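Long-range contact in AncCDT-1 (Synthetic construct, PDB 5T0W), which binds amino acids such as arginine as a reconstructed ancestral solute-binding protein, a precursor of cyclohexadienyl dehydratase: residues A[25-30]-A[64-69]. Numbering follows the deposited sequence.
Sequences LRVGTD and VEFVPT. With ARG (arginine), chain E.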
loop_
_atom_site.group_PDB
_atom_site.type_symbol
_atom_site.label_atom_id
_atom_site.label_comp_id
_atom_site.label_asym_id
_atom_site.label_seq_id
_atom_site.Cartn_x
_atom_site.Cartn_y
_atom_site.Cartn_z
ATOM N N LEU A 25 -18.952 5.381 -6.415
ATOM C CA LEU A 25 -17.513 5.600 -6.527
ATOM C C LEU A 25 -16.815 4.254 -6.576
ATOM O O LEU A 25 -16.995 3.448 -5.688
ATOM C CB LEU A 25 -16.970 6.394 -5.336
ATOM C CG LEU A 25 -15.451 6.628 -5.398
ATOM C CD1 LEU A 25 -15.055 7.562 -6.548
ATOM C CD2 LEU A 25 -14.964 7.131 -4.070
ATOM N N ARG A 26 -16.046 4.015 -7.628
ATOM C CA ARG A 26 -15.389 2.733 -7.813
ATOM C C ARG A 26 -13.948 2.856 -7.378
ATOM O O ARG A 26 -13.162 3.571 -8.008
ATOM C CB ARG A 26 -15.438 2.267 -9.283
ATOM C CG ARG A 26 -16.805 1.833 -9.798
ATOM C CD ARG A 26 -16.839 1.908 -11.310
ATOM N NE ARG A 26 -18.095 1.398 -11.860
ATOM C CZ ARG A 26 -18.475 1.515 -13.142
ATOM N NH1 ARG A 26 -17.695 2.125 -14.034
ATOM N NH2 ARG A 26 -19.648 1.025 -13.538
ATOM N N VAL A 27 -13.602 2.129 -6.320
ATOM C CA VAL A 27 -12.275 2.209 -5.726
ATOM C C VAL A 27 -11.472 0.958 -5.977
ATOM O O VAL A 27 -11.754 -0.093 -5.400
ATOM C CB VAL A 27 -12.365 2.433 -4.202
ATOM C CG1 VAL A 27 -10.982 2.453 -3.578
ATOM C CG2 VAL A 27 -13.117 3.723 -3.910
ATOM N N GLY A 28 -10.444 1.091 -6.798
ATOM C CA GLY A 28 -9.488 0.014 -7.025
ATOM C C GLY A 28 -8.616 -0.242 -5.816
ATOM O O GLY A 28 -7.966 0.675 -5.315
ATOM N N THR A 29 -8.645 -1.474 -5.309
ATOM C CA THR A 29 -7.859 -1.833 -4.120
ATOM C C THR A 29 -7.350 -3.319 -4.206
ATOM O O THR A 29 -8.001 -4.123 -4.855
ATOM C CB THR A 29 -8.600 -1.353 -2.827
ATOM O OG1 THR A 29 -7.709 -1.340 -1.708
ATOM C CG2 THR A 29 -9.811 -2.206 -2.502
ATOM N N ASP A 30 -6.163 -3.646 -3.652
ATOM C CA ASP A 30 -5.608 -5.004 -3.608
ATOM C C ASP A 30 -5.763 -5.389 -2.158
ATOM O O ASP A 30 -4.936 -5.058 -1.288
ATOM C CB ASP A 30 -4.136 -5.089 -4.033
ATOM C CG ASP A 30 -3.472 -6.384 -3.573
ATOM O OD1 ASP A 30 -3.202 -6.522 -2.355
ATOM O OD2 ASP A 30 -3.241 -7.275 -4.425
ATOM N N VAL A 64 -20.163 3.523 -2.389
ATOM C CA VAL A 64 -18.838 2.963 -2.685
ATOM C C VAL A 64 -18.909 1.544 -3.229
ATOM O O VAL A 64 -19.638 0.715 -2.703
ATOM C CB VAL A 64 -18.018 2.766 -1.405
ATOM C CG1 VAL A 64 -16.568 2.614 -1.768
ATOM C CG2 VAL A 64 -18.231 3.903 -0.437
ATOM N N GLU A 65 -18.117 1.258 -4.231
ATOM C CA GLU A 65 -17.899 -0.093 -4.671
ATOM C C GLU A 65 -16.398 -0.347 -4.749
ATOM O O GLU A 65 -15.663 0.445 -5.335
ATOM C CB GLU A 65 -18.537 -0.286 -6.035
ATOM C CG GLU A 65 -18.275 -1.648 -6.677
ATOM C CD GLU A 65 -18.834 -1.722 -8.096
ATOM O OE1 GLU A 65 -19.638 -0.822 -8.457
ATOM O OE2 GLU A 65 -18.461 -2.669 -8.835
ATOM N N PHE A 66 -15.936 -1.440 -4.164
ATOM C CA PHE A 66 -14.518 -1.791 -4.187
ATOM C C PHE A 66 -14.248 -2.812 -5.277
ATOM O O PHE A 66 -14.991 -3.797 -5.439
ATOM C CB PHE A 66 -14.058 -2.302 -2.812
ATOM C CG PHE A 66 -14.178 -1.272 -1.717
ATOM C CD1 PHE A 66 -13.245 -0.210 -1.627
ATOM C CD2 PHE A 66 -15.204 -1.324 -0.788
ATOM C CE1 PHE A 66 -13.366 0.761 -0.655
ATOM C CE2 PHE A 66 -15.315 -0.354 0.205
ATOM C CZ PHE A 66 -14.395 0.686 0.266
ATOM N N VAL A 67 -13.192 -2.571 -6.036
ATOM C CA VAL A 67 -12.852 -3.404 -7.178
ATOM C C VAL A 67 -11.556 -4.127 -6.866
ATOM O O VAL A 67 -10.469 -3.548 -6.955
ATOM C CB VAL A 67 -12.712 -2.562 -8.465
ATOM C CG1 VAL A 67 -12.291 -3.439 -9.636
ATOM C CG2 VAL A 67 -14.022 -1.876 -8.776
ATOM N N PRO A 68 -11.661 -5.407 -6.474
ATOM C CA PRO A 68 -10.444 -6.107 -6.067
ATOM C C PRO A 68 -9.554 -6.186 -7.293
ATOM O O PRO A 68 -10.054 -6.438 -8.358
ATOM C CB PRO A 68 -10.951 -7.485 -5.627
ATOM C CG PRO A 68 -12.244 -7.639 -6.305
ATOM C CD PRO A 68 -12.847 -6.268 -6.357
ATOM N N THR A 69 -8.261 -5.904 -7.120
ATOM C CA THR A 69 -7.330 -5.841 -8.230
ATOM C C THR A 69 -5.990 -6.329 -7.784
ATOM O O THR A 69 -5.576 -6.063 -6.658
ATOM C CB THR A 69 -7.176 -4.413 -8.717
ATOM O OG1 THR A 69 -8.470 -3.890 -9.070
ATOM C CG2 THR A 69 -6.261 -4.353 -9.918
HETATM N N ARG E . 3.551 1.096 -0.663
HETATM C CA ARG E . 4.083 0.090 -1.592
HETATM C C ARG E . 3.855 0.585 -2.970
HETATM O O ARG E . 4.480 0.049 -3.886
HETATM C CB ARG E . 3.374 -1.221 -1.425
HETATM C CG ARG E . 1.928 -1.116 -1.813
HETATM C CD ARG E . 1.262 -2.488 -1.882
HETATM N NE ARG E . -0.166 -2.351 -1.645
HETATM C CZ ARG E . -1.032 -3.345 -1.756
HETATM N NH1 ARG E . -2.329 -3.141 -1.493
HETATM N NH2 ARG E . -0.604 -4.547 -2.117
HETATM O OXT ARG E . 3.035 1.503 -3.173
#
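L25 offers its carbonyl O to E65 N at 2.9 Å, while its buried isobutyl group, on the same side of the sheet as V64, packs on L56 of helix 48-60. R26 turns to the other side, alongside E65, as suits flexible charged residues at a partly exposed margin; R26 NE stays 4.3 Å from E65 OE1, beyond a salt bridge, with the guanidinium and carboxylate planes 85° apart.

V27 is gripped at both backbone polar atoms: its N reaches E65 O at 2.8 Å and its O accepts V67 N. Its branched side chain packs alongside F66, CB lying 3.8 Å from ring atom CD1. F66 CG stands anti to the F66 carbonyl carbon (chi1 -63°), and V64 CG1 sits against one face of the ring, near its rim; the ring also meets helix 48-60. Strand 24-29 is central in the three-stranded parallel sheet of one periplasmic-binding-protein lobe, flanked by strands 63-68 and 85-86; helix 48-60 lies in the right-handed beta-alpha-beta crossover to 63-68.

G28 adds no side chain to the side of the sheet where V67 stands and is hydrogen-bonded through its backbone to I85 and M87. Two hydrogen-bond donors grip V67 O from opposite faces of its plane, T29 N (3.2 Å) and T69 OG1 (2.9 Å). The T29 hydroxyl can be buried because OG1 is hydrogen-bonded to M87 O and S37 OG, while CG2 gives F66 an apolar contact.

T69 N closes the ladder on T29 O (2.9 Å), and just beyond it D30 directs its carboxylate to the bound arginine, OD1 receiving a weak bond from ligand NH2 and the backbone O another from NH1. An alanine here is likely to leave the ligand guanidinium without this acidic mate.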